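Local structure of uncharacterized conserved protein YjbQ/UPF0047 family, ortholog yugU B.subtilis (1VMH) at residues D31-V36 with G116-G121. The protein is of unknown function and belongs to the UPF0047 (YjbQ) family, whose Yjbq-like fold it adopts in an assembly of three chains. Sequence-based numbering, arbitrary orientation.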
loop_
_atom_site.group_PDB
_atom_site.type_symbol
_atom_site.label_atom_id
_atom_site.label_comp_id
_atom_site.label_asym_id
_atom_site.label_seq_id
_atom_site.Cartn_x
_atom_site.Cartn_y
_atom_site.Cartn_z
ATOM N N ASP A 31 3.972 -12.412 12.687
ATOM C CA ASP A 31 4.141 -11.142 13.386
ATOM C C ASP A 31 5.629 -10.863 13.566
ATOM O O ASP A 31 6.300 -11.542 14.340
ATOM C CB ASP A 31 3.469 -11.212 14.760
ATOM C CG ASP A 31 3.469 -9.883 15.477
ATOM O OD1 ASP A 31 4.314 -9.030 15.198
ATOM O OD2 ASP A 31 2.647 -9.722 16.401
ATOM N N ILE A 32 6.131 -9.889 12.817
ATOM C CA ILE A 32 7.534 -9.521 12.826
ATOM C C ILE A 32 7.803 -8.227 13.565
ATOM O O ILE A 32 8.899 -7.652 13.476
ATOM C CB ILE A 32 8.119 -9.460 11.397
ATOM C CG1 ILE A 32 7.343 -8.488 10.488
ATOM C CG2 ILE A 32 8.076 -10.865 10.810
ATOM C CD1 ILE A 32 8.030 -8.188 9.161
ATOM N N THR A 33 6.851 -7.777 14.375
ATOM C CA THR A 33 6.990 -6.509 15.096
ATOM C C THR A 33 8.274 -6.475 15.924
ATOM O O THR A 33 9.007 -5.484 15.897
ATOM C CB THR A 33 5.778 -6.237 16.017
ATOM O OG1 THR A 33 4.548 -6.409 15.286
ATOM C CG2 THR A 33 5.822 -4.866 16.594
ATOM N N ASN A 34 8.594 -7.564 16.639
ATOM C CA ASN A 34 9.788 -7.534 17.485
ATOM C C ASN A 34 11.091 -7.527 16.690
ATOM O O ASN A 34 12.087 -6.993 17.158
ATOM C CB ASN A 34 9.827 -8.687 18.490
ATOM C CG ASN A 34 10.898 -8.483 19.543
ATOM O OD1 ASN A 34 10.869 -7.474 20.283
ATOM N ND2 ASN A 34 11.898 -9.385 19.576
ATOM N N LEU A 35 11.082 -8.097 15.484
ATOM C CA LEU A 35 12.239 -8.036 14.595
ATOM C C LEU A 35 12.456 -6.596 14.194
ATOM O O LEU A 35 13.596 -6.114 14.114
ATOM C CB LEU A 35 12.062 -8.926 13.367
ATOM C CG LEU A 35 11.773 -10.408 13.631
ATOM C CD1 LEU A 35 11.613 -11.144 12.290
ATOM C CD2 LEU A 35 12.793 -11.080 14.503
ATOM N N VAL A 36 11.370 -5.867 13.954
ATOM C CA VAL A 36 11.497 -4.442 13.644
ATOM C C VAL A 36 11.946 -3.638 14.879
ATOM O O VAL A 36 12.847 -2.792 14.776
ATOM C CB VAL A 36 10.184 -3.911 13.013
ATOM C CG1 VAL A 36 10.272 -2.466 12.566
ATOM C CG2 VAL A 36 9.818 -4.819 11.835
ATOM N N GLY A 116 12.380 6.566 20.478
ATOM C CA GLY A 116 13.055 5.288 20.376
ATOM C C GLY A 116 12.137 4.076 20.322
ATOM O O GLY A 116 12.626 2.961 20.492
ATOM N N LYS A 117 10.836 4.300 20.078
ATOM C CA LYS A 117 9.816 3.262 20.044
ATOM C C LYS A 117 9.012 3.338 18.747
ATOM O O LYS A 117 8.745 4.421 18.223
ATOM C CB LYS A 117 8.841 3.411 21.226
ATOM C CG LYS A 117 9.482 3.203 22.608
ATOM C CD LYS A 117 8.559 3.694 23.728
ATOM C CE LYS A 117 8.888 5.142 24.134
ATOM N NZ LYS A 117 7.803 5.821 24.942
ATOM N N LEU A 118 8.602 2.186 18.248
ATOM C CA LEU A 118 7.677 2.150 17.096
ATOM C C LEU A 118 6.348 2.730 17.516
ATOM O O LEU A 118 5.746 2.282 18.492
ATOM C CB LEU A 118 7.470 0.713 16.626
ATOM C CG LEU A 118 8.709 0.026 16.057
ATOM C CD1 LEU A 118 8.451 -1.486 15.951
ATOM C CD2 LEU A 118 9.038 0.635 14.685
ATOM N N LYS A 119 5.886 3.735 16.775
ATOM C CA LYS A 119 4.648 4.426 17.113
ATOM C C LYS A 119 3.455 3.696 16.515
ATOM O O LYS A 119 2.905 4.061 15.462
ATOM C CB LYS A 119 4.671 5.842 16.604
ATOM C CG LYS A 119 3.743 6.783 17.382
ATOM C CD LYS A 119 3.824 8.192 16.777
ATOM C CE LYS A 119 2.734 9.108 17.325
ATOM N NZ LYS A 119 2.768 9.138 18.809
ATOM N N LEU A 120 3.043 2.648 17.191
ATOM C CA LEU A 120 1.961 1.777 16.745
ATOM C C LEU A 120 0.753 1.977 17.645
ATOM O O LEU A 120 0.901 2.314 18.832
ATOM C CB LEU A 120 2.393 0.296 16.791
ATOM C CG LEU A 120 3.468 -0.066 15.753
ATOM C CD1 LEU A 120 4.236 -1.306 16.115
ATOM C CD2 LEU A 120 2.824 -0.233 14.379
ATOM N N GLY A 121 -0.424 1.721 17.081
ATOM C CA GLY A 121 -1.656 1.810 17.837
ATOM C C GLY A 121 -1.922 0.579 18.688
ATOM O O GLY A 121 -1.106 -0.330 18.768
#
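Leu-118 rests its forked end against the first turn of the helix beginning at Thr-33, where it meets the side chain of Val-36 at about a right angle. Both of its methyls rest on one methyl of the valine: Val-36 CG1 lies 4.0 Å from Leu-118 CD2 and equally close to CD1. A chi1 of -176° swings that CG1 anti to the valine's own backbone N, out toward the leucine. CD1 also reaches back to the helix backbone, 4.0 Å from the carbonyl O of Thr-33, so this one methyl touches both Thr-33 and Val-36, three residues apart on the helix. At Lys-119 the chain bends through an inverse gamma turn, closed by a weak bond from Leu-120 N to Leu-118 O, and this brings a second leucine round to the same helix. Leu-120 meets Thr-33 tip to tip, with its CD1 3.9 Å from Thr-33 CG2. The threonine's hydroxyl is engaged elsewhere: OG1 donates to Asp-31 OD1 at 2.6 Å and is also hydrogen-bonded to Ile-126 N, on strand 124-130. Asp-31 OD1 additionally accepts from Thr-33 N at 2.9 Å, nearly along its C-O axis, closing an Asx turn just ahead of the helix. Two bonds from one residue thus hold this carboxylate oxygen, and the bonds of the hydroxyl help to hold the rotation that aims CG2 at Leu-120. No hydrogen bond crosses between 31-36 and 116-121; the join is apolar and small. It sets the start of helix 33-43 against the short strand 117-118, outermost in its sheet within this chain, with Ala-50 of strand 48-53 touching both Val-36 and Leu-118. Ile-111 of strand 108-114 touches both leucines, strand 124-130 brings Ile-126 against Val-36, and Phe-53 of a second subunit packs on Leu-120.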